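Local coordinates for SusD-like carbohydrate binding protein BF1063 (Bacteroides fragilis NCTC 9343, PDB 3I4G) that probably binds carbohydrates at the bacterial outer membrane as a SusD-like protein, at residues 204-209 with 451-456; 384-389 with 418-423; 393-398 with 438-443; 442-447 with 459-464. All blocks are in the same frame, centred on the assembly; numbering follows the deposited sequence.

In the fold
The four contacts join helices, a strand end and loops of one SusD-family chain. Contacts 3 and 4 share His442 and Glu443; the others meet through salt bridges or packing. Contacts 3 and 4 lie closest, their centres about 9 Å apart; both use helix 433-447, and Glu396 OE1 of contact 3 forms a salt bridge of 2.9 Å with Arg460 NH2 of contact 4. Contact 1, about 10 Å from contact 4 between centres, draws on the same helix 454-461. Contact 2 is some 16 Å from contact 1, yet two salt bridges of 2.8 Å connect them, Arg206 NE to Glu389 OE2 and Glu451 OE2 to Arg386 NH2. Contacts 2 and 3 are tied by Arg418 NH1 and Glu443 OE1, also at 2.8 Å.

Contact 1: residues 204-209 with 451-456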
# COMPACT_ATOMS: atom_id res chain seq x y z
N LEU A 204 14.98 1.14 4.30
CA LEU A 204 15.76 1.49 5.49
C LEU A 204 15.04 2.56 6.29
O LEU A 204 14.91 2.45 7.51
CB LEU A 204 17.16 1.99 5.11
CG LEU A 204 18.06 2.49 6.21
CD1 LEU A 204 18.30 1.39 7.25
CD2 LEU A 204 19.38 2.97 5.62
N GLY A 205 14.63 3.63 5.64
CA GLY A 205 13.88 4.67 6.31
C GLY A 205 12.61 4.18 6.96
O GLY A 205 12.33 4.55 8.11
N ARG A 206 11.83 3.35 6.27
CA ARG A 206 10.63 2.82 6.89
C ARG A 206 10.97 1.94 8.10
O ARG A 206 10.26 1.96 9.12
CB ARG A 206 9.80 1.98 5.90
CG ARG A 206 9.06 2.71 4.80
CD ARG A 206 8.21 1.71 4.05
NE ARG A 206 7.31 2.30 3.08
CZ ARG A 206 6.43 1.58 2.42
NH1 ARG A 206 6.41 0.26 2.59
NH2 ARG A 206 5.61 2.16 1.59
N THR A 207 12.04 1.18 8.00
CA THR A 207 12.49 0.33 9.14
C THR A 207 12.80 1.22 10.32
O THR A 207 12.38 0.95 11.45
CB THR A 207 13.70 -0.49 8.73
OG1 THR A 207 13.34 -1.38 7.68
CG2 THR A 207 14.25 -1.33 9.92
N CYS A 208 13.53 2.30 10.10
CA CYS A 208 13.87 3.19 11.20
C CYS A 208 12.62 3.83 11.83
O CYS A 208 12.57 4.05 13.03
CB CYS A 208 14.83 4.28 10.74
SG CYS A 208 16.48 3.77 10.25
N MSE A 209 11.62 4.17 11.03
CA MSE A 209 10.40 4.74 11.61
C MSE A 209 9.70 3.69 12.50
O MSE A 209 9.12 4.03 13.51
CB MSE A 209 9.46 5.32 10.54
CG MSE A 209 10.04 6.52 9.76
SE MSE A 209 8.67 7.53 8.80
CE MSE A 209 7.77 6.07 7.97
N GLU A 451 -3.20 3.14 -1.76
CA GLU A 451 -1.98 2.49 -2.24
C GLU A 451 -1.49 1.40 -1.30
O GLU A 451 -0.44 0.81 -1.55
CB GLU A 451 -0.86 3.52 -2.46
CG GLU A 451 -1.27 4.55 -3.52
CD GLU A 451 -0.26 5.61 -3.81
OE1 GLU A 451 0.94 5.26 -3.96
OE2 GLU A 451 -0.66 6.80 -3.91
N GLY A 452 -2.24 1.06 -0.27
CA GLY A 452 -1.87 -0.05 0.61
C GLY A 452 -0.91 0.27 1.72
O GLY A 452 -0.31 -0.64 2.31
N ILE A 453 -0.76 1.56 2.08
CA ILE A 453 0.16 2.00 3.12
C ILE A 453 -0.57 2.47 4.38
O ILE A 453 0.02 2.56 5.45
CB ILE A 453 1.09 3.10 2.52
CG1 ILE A 453 1.83 2.55 1.32
CG2 ILE A 453 2.08 3.61 3.57
CD1 ILE A 453 2.52 3.63 0.49
N ARG A 454 -1.86 2.77 4.26
CA ARG A 454 -2.59 3.35 5.39
C ARG A 454 -2.62 2.45 6.61
O ARG A 454 -2.45 2.93 7.73
CB ARG A 454 -4.02 3.68 4.98
CG ARG A 454 -4.85 4.39 6.06
CD ARG A 454 -4.33 5.73 6.48
NE ARG A 454 -5.24 6.32 7.47
CZ ARG A 454 -4.98 7.39 8.17
NH1 ARG A 454 -3.83 8.02 8.01
NH2 ARG A 454 -5.87 7.84 9.03
N TYR A 455 -2.88 1.16 6.41
CA TYR A 455 -2.89 0.23 7.54
C TYR A 455 -1.53 0.21 8.19
O TYR A 455 -1.45 0.30 9.45
CB TYR A 455 -3.34 -1.14 7.06
CG TYR A 455 -3.40 -2.21 8.11
CD1 TYR A 455 -4.31 -2.18 9.15
CD2 TYR A 455 -2.54 -3.27 8.05
CE1 TYR A 455 -4.33 -3.18 10.11
CE2 TYR A 455 -2.57 -4.28 8.97
CZ TYR A 455 -3.48 -4.24 10.00
OH TYR A 455 -3.52 -5.26 10.92
N TRP A 456 -0.46 0.08 7.41
CA TRP A 456 0.89 0.11 7.99
C TRP A 456 1.08 1.37 8.83
O TRP A 456 1.64 1.33 9.92
CB TRP A 456 1.90 0.01 6.85
CG TRP A 456 3.29 -0.14 7.31
CD1 TRP A 456 3.85 -1.29 7.80
CD2 TRP A 456 4.30 0.87 7.38
NE1 TRP A 456 5.15 -1.05 8.20
CE2 TRP A 456 5.46 0.27 7.95
CE3 TRP A 456 4.35 2.22 7.00
CZ2 TRP A 456 6.64 0.98 8.16
CZ3 TRP A 456 5.54 2.90 7.19
CH2 TRP A 456 6.66 2.28 7.77
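Arg206 and Trp456 form a buried, largely apolar packing contact between helix 197-211 and the beginning of helix 454-461, two parts of the fold separated by more than 240 residues of chain. The indole reaches across a wide gap between backbones, for the CA atoms of Arg206 and Trp456 are 10.2 Å apart. With its CG anti to the backbone N (chi1 -173°), Trp456 sends the six-membered ring to the foot of the arginine, where CH2 meets Arg206 CB at 3.7 Å and Arg206 CG at 3.8 Å. Arg206 CD passes over one ring face, while the carbonyl O of Arg206 lies in the ring plane, 3.9 Å from Trp456 CZ2. The extended arginine chain carries the guanidinium onward, its plane 24° from that of the indole; Arg206 CZ is 5.2 Å from the centre of the six-membered ring, so any cation-pi attraction is weak. Beyond the ring, Ile453 CD1 touches the edge of the guanidinium at Arg206 NH2, 3.6 Å away, the two chains crossing at about a right angle. Met209, a selenomethionine with two conformers, approaches the ring edge in one of them, so that part of the packing is less certain. The polar ends look elsewhere: Arg206 NE makes a salt bridge with Glu389, and Trp456 NE1 hydrogen-bonds Ser138 OG. Helix 116-139 covers Arg206 through Phe134 and Tyr135, while helix 163-180 packs against Leu204 and Thr207, and helix 214-227 lies against Leu204, Cys208 and Met209.

Contact 2: residues 384-389 with 418-423; sequences VIRYAE and RGRASV
Arg386 and Arg420 bring their guanidinium groups together where a strand gives way to a helix: strand 380-386 carries a classic beta bulge, Val384 and Ile385 both facing Phe253, and Arg386 then takes the N-cap position of helix 387-400. The opposing residue, Arg420, comes from the loop after helix 414-418 and has the most surface buried by the contact. Its CG stands anti to the backbone N (chi1 -175°), and a bend at chi3 turns the guanidinium so that NH2 leads. The chain of Arg386 is bent at chi3 as well, and it crosses that of Arg420 at about a right angle. Arg386 NH1 and Arg420 NH2 come to 3.6 Å, with the two flat groups turned 59° against each other; Arg420 NH2 sits at the edge of the Arg386 guanidinium, near its plane. The closeness of the two groups is probably made tolerable by the acids gathered round them. Glu250 forms salt bridges with Arg420 NH1 and Arg386 NH1, and Glu447 OE2 with Arg386 NH1 and Arg420 NH2, so shared carboxylates would offset the like charges. A further salt bridge joins Arg386 NH2 to Glu451. Ala388, in the first turn of the helix, completes the contact by pointing its methyl toward the loop: CB meets the edge of the Arg420 guanidinium at NH2, 4.1 Å away.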
# COMPACT_ATOMS: atom_id res chain seq x y z
N VAL A 384 5.42 0.88 -5.27
CA VAL A 384 5.66 0.44 -3.91
C VAL A 384 6.31 1.57 -3.11
O VAL A 384 5.95 1.83 -1.96
CB VAL A 384 6.53 -0.83 -3.92
CG1 VAL A 384 6.81 -1.26 -2.50
CG2 VAL A 384 5.82 -1.97 -4.65
N ILE A 385 7.28 2.26 -3.70
CA ILE A 385 7.93 3.41 -3.09
C ILE A 385 7.92 4.55 -4.10
O ILE A 385 8.48 4.45 -5.19
CB ILE A 385 9.41 3.15 -2.71
CG1 ILE A 385 9.55 1.98 -1.72
CG2 ILE A 385 10.08 4.42 -2.15
CD1 ILE A 385 8.93 2.17 -0.32
N ARG A 386 7.26 5.64 -3.71
CA ARG A 386 7.22 6.88 -4.48
C ARG A 386 8.04 7.95 -3.77
O ARG A 386 8.08 8.04 -2.53
CB ARG A 386 5.78 7.37 -4.68
CG ARG A 386 4.93 6.41 -5.43
CD ARG A 386 3.65 7.00 -6.00
NE ARG A 386 2.60 7.42 -5.07
CZ ARG A 386 2.30 8.68 -4.74
NH1 ARG A 386 3.06 9.73 -5.06
NH2 ARG A 386 1.22 8.90 -4.01
N TYR A 387 8.63 8.83 -4.58
CA TYR A 387 9.40 9.94 -3.99
C TYR A 387 8.52 10.83 -3.09
O TYR A 387 9.01 11.40 -2.14
CB TYR A 387 10.08 10.77 -5.08
CG TYR A 387 11.14 11.76 -4.62
CD1 TYR A 387 12.22 11.34 -3.87
CD2 TYR A 387 11.08 13.10 -4.99
CE1 TYR A 387 13.20 12.22 -3.50
CE2 TYR A 387 12.05 13.98 -4.61
CZ TYR A 387 13.10 13.53 -3.88
OH TYR A 387 14.12 14.42 -3.53
N ALA A 388 7.22 10.96 -3.37
CA ALA A 388 6.40 11.73 -2.46
C ALA A 388 6.40 11.15 -1.05
O ALA A 388 6.38 11.89 -0.07
CB ALA A 388 4.98 11.79 -2.93
N GLU A 389 6.43 9.82 -0.92
CA GLU A 389 6.51 9.22 0.41
C GLU A 389 7.86 9.53 1.04
O GLU A 389 7.96 9.75 2.25
CB GLU A 389 6.30 7.70 0.35
CG GLU A 389 6.38 7.11 1.77
CD GLU A 389 6.38 5.60 1.84
OE1 GLU A 389 6.00 4.94 0.86
OE2 GLU A 389 6.78 5.07 2.92
N ARG A 418 2.49 18.94 -2.42
CA ARG A 418 1.27 19.71 -2.67
C ARG A 418 1.33 20.56 -3.95
O ARG A 418 0.32 20.84 -4.60
CB ARG A 418 0.94 20.60 -1.49
CG ARG A 418 0.49 19.81 -0.27
CD ARG A 418 0.33 20.65 0.97
NE ARG A 418 -0.75 21.63 0.88
CZ ARG A 418 -2.04 21.37 1.12
NH1 ARG A 418 -2.47 20.14 1.38
NH2 ARG A 418 -2.91 22.37 1.03
N GLY A 419 2.54 21.00 -4.27
CA GLY A 419 2.79 21.88 -5.41
C GLY A 419 2.90 21.21 -6.75
O GLY A 419 3.07 21.87 -7.75
N ARG A 420 2.79 19.88 -6.77
CA ARG A 420 2.76 19.12 -7.99
C ARG A 420 1.81 19.82 -8.96
O ARG A 420 0.70 20.18 -8.56
CB ARG A 420 2.25 17.69 -7.64
CG ARG A 420 2.26 16.74 -8.77
CD ARG A 420 1.42 15.53 -8.49
NE ARG A 420 1.85 14.75 -7.32
CZ ARG A 420 2.80 13.82 -7.36
NH1 ARG A 420 3.51 13.59 -8.44
NH2 ARG A 420 3.08 13.14 -6.25
N ALA A 421 2.17 20.02 -10.22
CA ALA A 421 1.34 20.84 -11.12
C ALA A 421 -0.12 20.42 -11.25
O ALA A 421 -1.02 21.26 -11.35
CB ALA A 421 1.97 20.88 -12.51
N SER A 422 -0.36 19.11 -11.26
CA SER A 422 -1.71 18.58 -11.39
C SER A 422 -2.52 18.67 -10.10
O SER A 422 -3.71 18.34 -10.09
CB SER A 422 -1.66 17.13 -11.86
OG SER A 422 -0.93 16.31 -10.95
N VAL A 423 -1.90 19.07 -8.99
CA VAL A 423 -2.56 19.16 -7.70
C VAL A 423 -2.61 20.62 -7.27
O VAL A 423 -3.69 21.16 -7.01
CB VAL A 423 -1.85 18.21 -6.70
CG1 VAL A 423 -2.37 18.39 -5.29
CG2 VAL A 423 -1.97 16.74 -7.15

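Contact 3: residues 393-398 with 438-443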
# COMPACT_ATOMS: atom_id res chain seq x y z
N GLY A 393 8.15 11.33 4.44
CA GLY A 393 8.81 10.55 5.47
C GLY A 393 9.95 11.31 6.11
O GLY A 393 10.14 11.26 7.34
N TYR A 394 10.76 11.99 5.30
CA TYR A 394 11.82 12.85 5.81
C TYR A 394 11.26 13.87 6.79
O TYR A 394 11.75 14.02 7.89
CB TYR A 394 12.53 13.52 4.64
CG TYR A 394 13.59 14.53 5.03
CD1 TYR A 394 14.65 14.19 5.86
CD2 TYR A 394 13.55 15.83 4.55
CE1 TYR A 394 15.59 15.11 6.20
CE2 TYR A 394 14.55 16.74 4.85
CZ TYR A 394 15.54 16.38 5.69
OH TYR A 394 16.52 17.31 5.99
N LEU A 395 10.19 14.57 6.38
CA LEU A 395 9.59 15.60 7.22
C LEU A 395 9.03 14.97 8.50
O LEU A 395 9.23 15.53 9.58
CB LEU A 395 8.52 16.35 6.44
CG LEU A 395 7.85 17.51 7.20
CD1 LEU A 395 8.87 18.54 7.70
CD2 LEU A 395 6.80 18.16 6.29
N GLU A 396 8.32 13.85 8.41
CA GLU A 396 7.79 13.19 9.60
C GLU A 396 8.93 12.88 10.56
O GLU A 396 8.82 13.12 11.76
CB GLU A 396 7.02 11.92 9.24
CG GLU A 396 6.53 11.13 10.45
CD GLU A 396 5.77 9.87 10.14
OE1 GLU A 396 5.44 9.58 8.97
OE2 GLU A 396 5.47 9.19 11.14
N CYS A 397 10.02 12.35 10.05
CA CYS A 397 11.17 11.98 10.88
C CYS A 397 11.79 13.21 11.55
O CYS A 397 12.18 13.16 12.73
CB CYS A 397 12.23 11.19 10.10
SG CYS A 397 11.73 9.52 9.67
N LEU A 398 11.93 14.31 10.82
CA LEU A 398 12.50 15.53 11.42
C LEU A 398 11.62 16.02 12.56
O LEU A 398 12.12 16.40 13.62
CB LEU A 398 12.63 16.65 10.41
CG LEU A 398 13.65 16.47 9.29
CD1 LEU A 398 13.50 17.69 8.32
CD2 LEU A 398 15.08 16.36 9.81
N GLU A 438 0.37 16.50 12.85
CA GLU A 438 -0.95 16.14 12.36
C GLU A 438 -1.12 16.56 10.90
O GLU A 438 -1.78 15.87 10.13
CB GLU A 438 -2.05 16.70 13.27
CG GLU A 438 -1.90 16.36 14.78
CD GLU A 438 -1.68 14.86 15.08
OE1 GLU A 438 -0.88 14.56 16.00
OE2 GLU A 438 -2.29 13.97 14.40
N ILE A 439 -0.50 17.67 10.51
CA ILE A 439 -0.54 18.11 9.14
C ILE A 439 0.19 17.09 8.24
O ILE A 439 -0.30 16.75 7.17
CB ILE A 439 0.10 19.50 9.00
CG1 ILE A 439 -0.78 20.54 9.67
CG2 ILE A 439 0.39 19.86 7.53
CD1 ILE A 439 -0.11 21.89 9.87
N VAL A 440 1.36 16.62 8.67
CA VAL A 440 2.12 15.66 7.86
C VAL A 440 1.39 14.32 7.77
O VAL A 440 1.35 13.71 6.70
CB VAL A 440 3.56 15.49 8.37
CG1 VAL A 440 4.32 14.56 7.45
CG2 VAL A 440 4.28 16.81 8.41
N ARG A 441 0.85 13.84 8.88
CA ARG A 441 0.12 12.57 8.85
C ARG A 441 -1.06 12.67 7.93
O ARG A 441 -1.35 11.74 7.17
CB ARG A 441 -0.36 12.15 10.25
CG ARG A 441 0.78 11.76 11.15
CD ARG A 441 0.29 11.15 12.42
NE ARG A 441 1.41 10.74 13.28
CZ ARG A 441 1.26 10.15 14.46
NH1 ARG A 441 0.06 9.98 14.96
NH2 ARG A 441 2.34 9.76 15.15
N HIS A 442 -1.74 13.80 7.98
CA HIS A 442 -2.89 14.00 7.11
C HIS A 442 -2.46 14.09 5.64
O HIS A 442 -3.12 13.52 4.76
CB HIS A 442 -3.65 15.27 7.51
CG HIS A 442 -4.79 15.56 6.60
ND1 HIS A 442 -4.73 16.49 5.60
CD2 HIS A 442 -6.00 14.96 6.50
CE1 HIS A 442 -5.87 16.47 4.92
NE2 HIS A 442 -6.66 15.57 5.46
N GLU A 443 -1.38 14.81 5.34
CA GLU A 443 -0.94 14.92 3.97
C GLU A 443 -0.55 13.55 3.44
O GLU A 443 -0.83 13.23 2.30
CB GLU A 443 0.22 15.92 3.85
CG GLU A 443 0.57 16.22 2.42
CD GLU A 443 -0.54 17.00 1.70
OE1 GLU A 443 -1.29 17.79 2.34
OE2 GLU A 443 -0.65 16.85 0.48
O HOH W 1 4.35 10.64 13.18
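Glu396 and Val440 are the residues whose CA atoms come nearest across segments 393-398 and 438-443, which run in roughly opposite directions on helices 387-400 and 433-447; the two CA atoms are 6.4 Å apart. So short a separation leaves room for little between the backbones, and Val440 fills it by pointing its branched side chain at the other helix. One methyl, CG2, which lies beside the backbone N because CG1 is anti to it (chi1 -177°), packs against Leu395, 3.6 Å from CD2 and 3.8 Å from CG. The other, CG1, rests on the backbone of the opposite helix, 4.2 Å from Glu396 N and equally far from Glu396 CB. The extended glutamate then leaves the apolar seam. Its OE2 accepts a hydrogen bond from a water at 2.7 Å, and the same water accepts one from Arg441 NE at 2.9 Å, in the plane of the guanidinium. This bridge spans opposite charges whose own atoms do not meet. Glu396 OE1 has Arg460 as its salt-bridge partner. Ile409, Leu410 and Ile414 also cover Leu395. Tight helix-on-helix packing of this kind is in keeping with the TPR-like alpha-helical scaffold of SusD proteins.

Contact 4: residues 442-447 with 459-464; sequences HERRIE and MRWGIA
Arg444 and Arg460 grip one carboxylate between them, that of Asp457, which takes a salt bridge from Arg444 NE at OD2 and another from Arg460 NE at OD1 and would offset the like charges. The two arginines also meet directly. Arg460 NH2, whose own acid is Glu396, lies over one face of the Arg444 guanidinium, 3.4 Å above its plane and displaced toward the rim. Seen from Arg460, the meeting is at an edge: Arg444 NE lies in the plane of the Arg460 guanidinium, 3.5 Å from Arg460 NH2. The two flat groups are thus nearly perpendicular, 76° apart, and the extended side chains come from opposite directions. Since both nitrogens are donors, they do not bond to each other. Arg460 reaches this place with CG in the crowded position between backbone N and carbonyl carbon (chi1 71°). Trp461 fills in beside the arginines. Its CZ2 touches Arg444 CD at 3.9 Å, and its NE1 sits 3.1 Å above a face of the Arg460 guanidinium while turning toward Glu396 as a probable hydrogen-bond partner. Just beyond, helix 454-461 ends at Gly462, where, at positive phi, two bonds reach back into the last turn, one of them Gly462 N to Met459 O at 3.1 Å. The contact pairs helix 433-447 with the last turn of a helix closed by this glycine Schellman motif.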
# COMPACT_ATOMS: atom_id res chain seq x y z
N HIS A 442 -1.74 13.80 7.98
CA HIS A 442 -2.89 14.00 7.11
C HIS A 442 -2.46 14.09 5.64
O HIS A 442 -3.12 13.52 4.76
CB HIS A 442 -3.65 15.27 7.51
CG HIS A 442 -4.79 15.56 6.60
ND1 HIS A 442 -4.73 16.49 5.60
CD2 HIS A 442 -6.00 14.96 6.50
CE1 HIS A 442 -5.87 16.47 4.92
NE2 HIS A 442 -6.66 15.57 5.46
N GLU A 443 -1.38 14.81 5.34
CA GLU A 443 -0.94 14.92 3.97
C GLU A 443 -0.55 13.55 3.44
O GLU A 443 -0.83 13.23 2.30
CB GLU A 443 0.22 15.92 3.85
CG GLU A 443 0.57 16.22 2.42
CD GLU A 443 -0.54 17.00 1.70
OE1 GLU A 443 -1.29 17.79 2.34
OE2 GLU A 443 -0.65 16.85 0.48
N ARG A 444 0.12 12.76 4.26
CA ARG A 444 0.49 11.45 3.88
C ARG A 444 -0.76 10.61 3.57
O ARG A 444 -0.80 9.85 2.60
CB ARG A 444 1.32 10.82 5.01
CG ARG A 444 1.84 9.50 4.74
CD ARG A 444 2.65 9.01 5.97
NE ARG A 444 3.11 7.68 5.73
CZ ARG A 444 4.30 7.33 5.29
NH1 ARG A 444 5.27 8.23 5.05
NH2 ARG A 444 4.51 6.06 5.08
N ARG A 445 -1.80 10.72 4.38
CA ARG A 445 -3.06 10.01 4.14
C ARG A 445 -3.62 10.35 2.77
O ARG A 445 -4.00 9.47 1.99
CB ARG A 445 -4.09 10.36 5.21
CG ARG A 445 -5.35 9.59 5.06
CD ARG A 445 -6.44 9.92 6.03
NE ARG A 445 -7.54 8.93 5.90
CZ ARG A 445 -8.67 8.94 6.57
NH1 ARG A 445 -8.95 9.90 7.43
NH2 ARG A 445 -9.56 7.99 6.36
N ILE A 446 -3.67 11.63 2.46
CA ILE A 446 -4.22 12.06 1.19
C ILE A 446 -3.35 11.65 0.02
O ILE A 446 -3.79 11.05 -0.96
CB ILE A 446 -4.42 13.60 1.18
CG1 ILE A 446 -5.43 14.04 2.24
CG2 ILE A 446 -4.83 14.09 -0.22
CD1 ILE A 446 -6.76 13.32 2.22
N GLU A 447 -2.05 11.92 0.13
CA GLU A 447 -1.14 11.64 -0.98
C GLU A 447 -1.10 10.17 -1.35
O GLU A 447 -1.09 9.83 -2.54
CB GLU A 447 0.25 12.15 -0.64
CG GLU A 447 1.29 11.85 -1.68
CD GLU A 447 1.08 12.53 -3.02
OE1 GLU A 447 0.32 13.51 -3.08
OE2 GLU A 447 1.69 12.07 -4.00
N MSE A 459 -1.13 1.45 12.16
CA MSE A 459 -0.53 0.49 13.08
C MSE A 459 0.73 1.04 13.75
O MSE A 459 0.81 1.05 14.98
CB MSE A 459 -0.24 -0.80 12.31
CG MSE A 459 -1.50 -1.61 11.90
SE MSE A 459 -2.31 -2.64 13.27
CE MSE A 459 -1.16 -4.22 13.05
N ARG A 460 1.69 1.53 12.96
CA ARG A 460 2.97 2.03 13.55
C ARG A 460 2.72 3.26 14.40
O ARG A 460 3.41 3.47 15.42
CB ARG A 460 4.04 2.32 12.49
CG ARG A 460 3.80 3.54 11.63
CD ARG A 460 4.72 3.58 10.46
NE ARG A 460 4.41 4.69 9.57
CZ ARG A 460 4.88 5.94 9.70
NH1 ARG A 460 5.67 6.29 10.69
NH2 ARG A 460 4.52 6.84 8.79
N TRP A 461 1.77 4.11 14.03
CA TRP A 461 1.46 5.30 14.81
C TRP A 461 0.70 4.99 16.09
O TRP A 461 0.56 5.83 16.96
CB TRP A 461 0.61 6.29 13.99
CG TRP A 461 1.32 6.94 12.85
CD1 TRP A 461 2.65 7.26 12.78
CD2 TRP A 461 0.72 7.46 11.65
NE1 TRP A 461 2.90 7.91 11.59
CE2 TRP A 461 1.74 8.05 10.90
CE3 TRP A 461 -0.59 7.48 11.16
CZ2 TRP A 461 1.50 8.62 9.65
CZ3 TRP A 461 -0.83 8.05 9.92
CH2 TRP A 461 0.21 8.61 9.19
N GLY A 462 0.15 3.80 16.23
CA GLY A 462 -0.63 3.50 17.42
C GLY A 462 -1.97 4.23 17.47
O GLY A 462 -2.51 4.52 18.54
N ILE A 463 -2.52 4.52 16.29
CA ILE A 463 -3.85 5.13 16.19
C ILE A 463 -4.89 4.20 15.56
O ILE A 463 -6.05 4.56 15.44
CB ILE A 463 -3.85 6.50 15.47
CG1 ILE A 463 -3.62 6.36 13.98
CG2 ILE A 463 -2.80 7.46 16.12
CD1 ILE A 463 -3.79 7.71 13.23
N ALA A 464 -4.48 3.00 15.13
CA ALA A 464 -5.42 2.05 14.57
C ALA A 464 -6.57 1.77 15.49
O ALA A 464 -7.71 1.65 15.04
CB ALA A 464 -4.70 0.73 14.22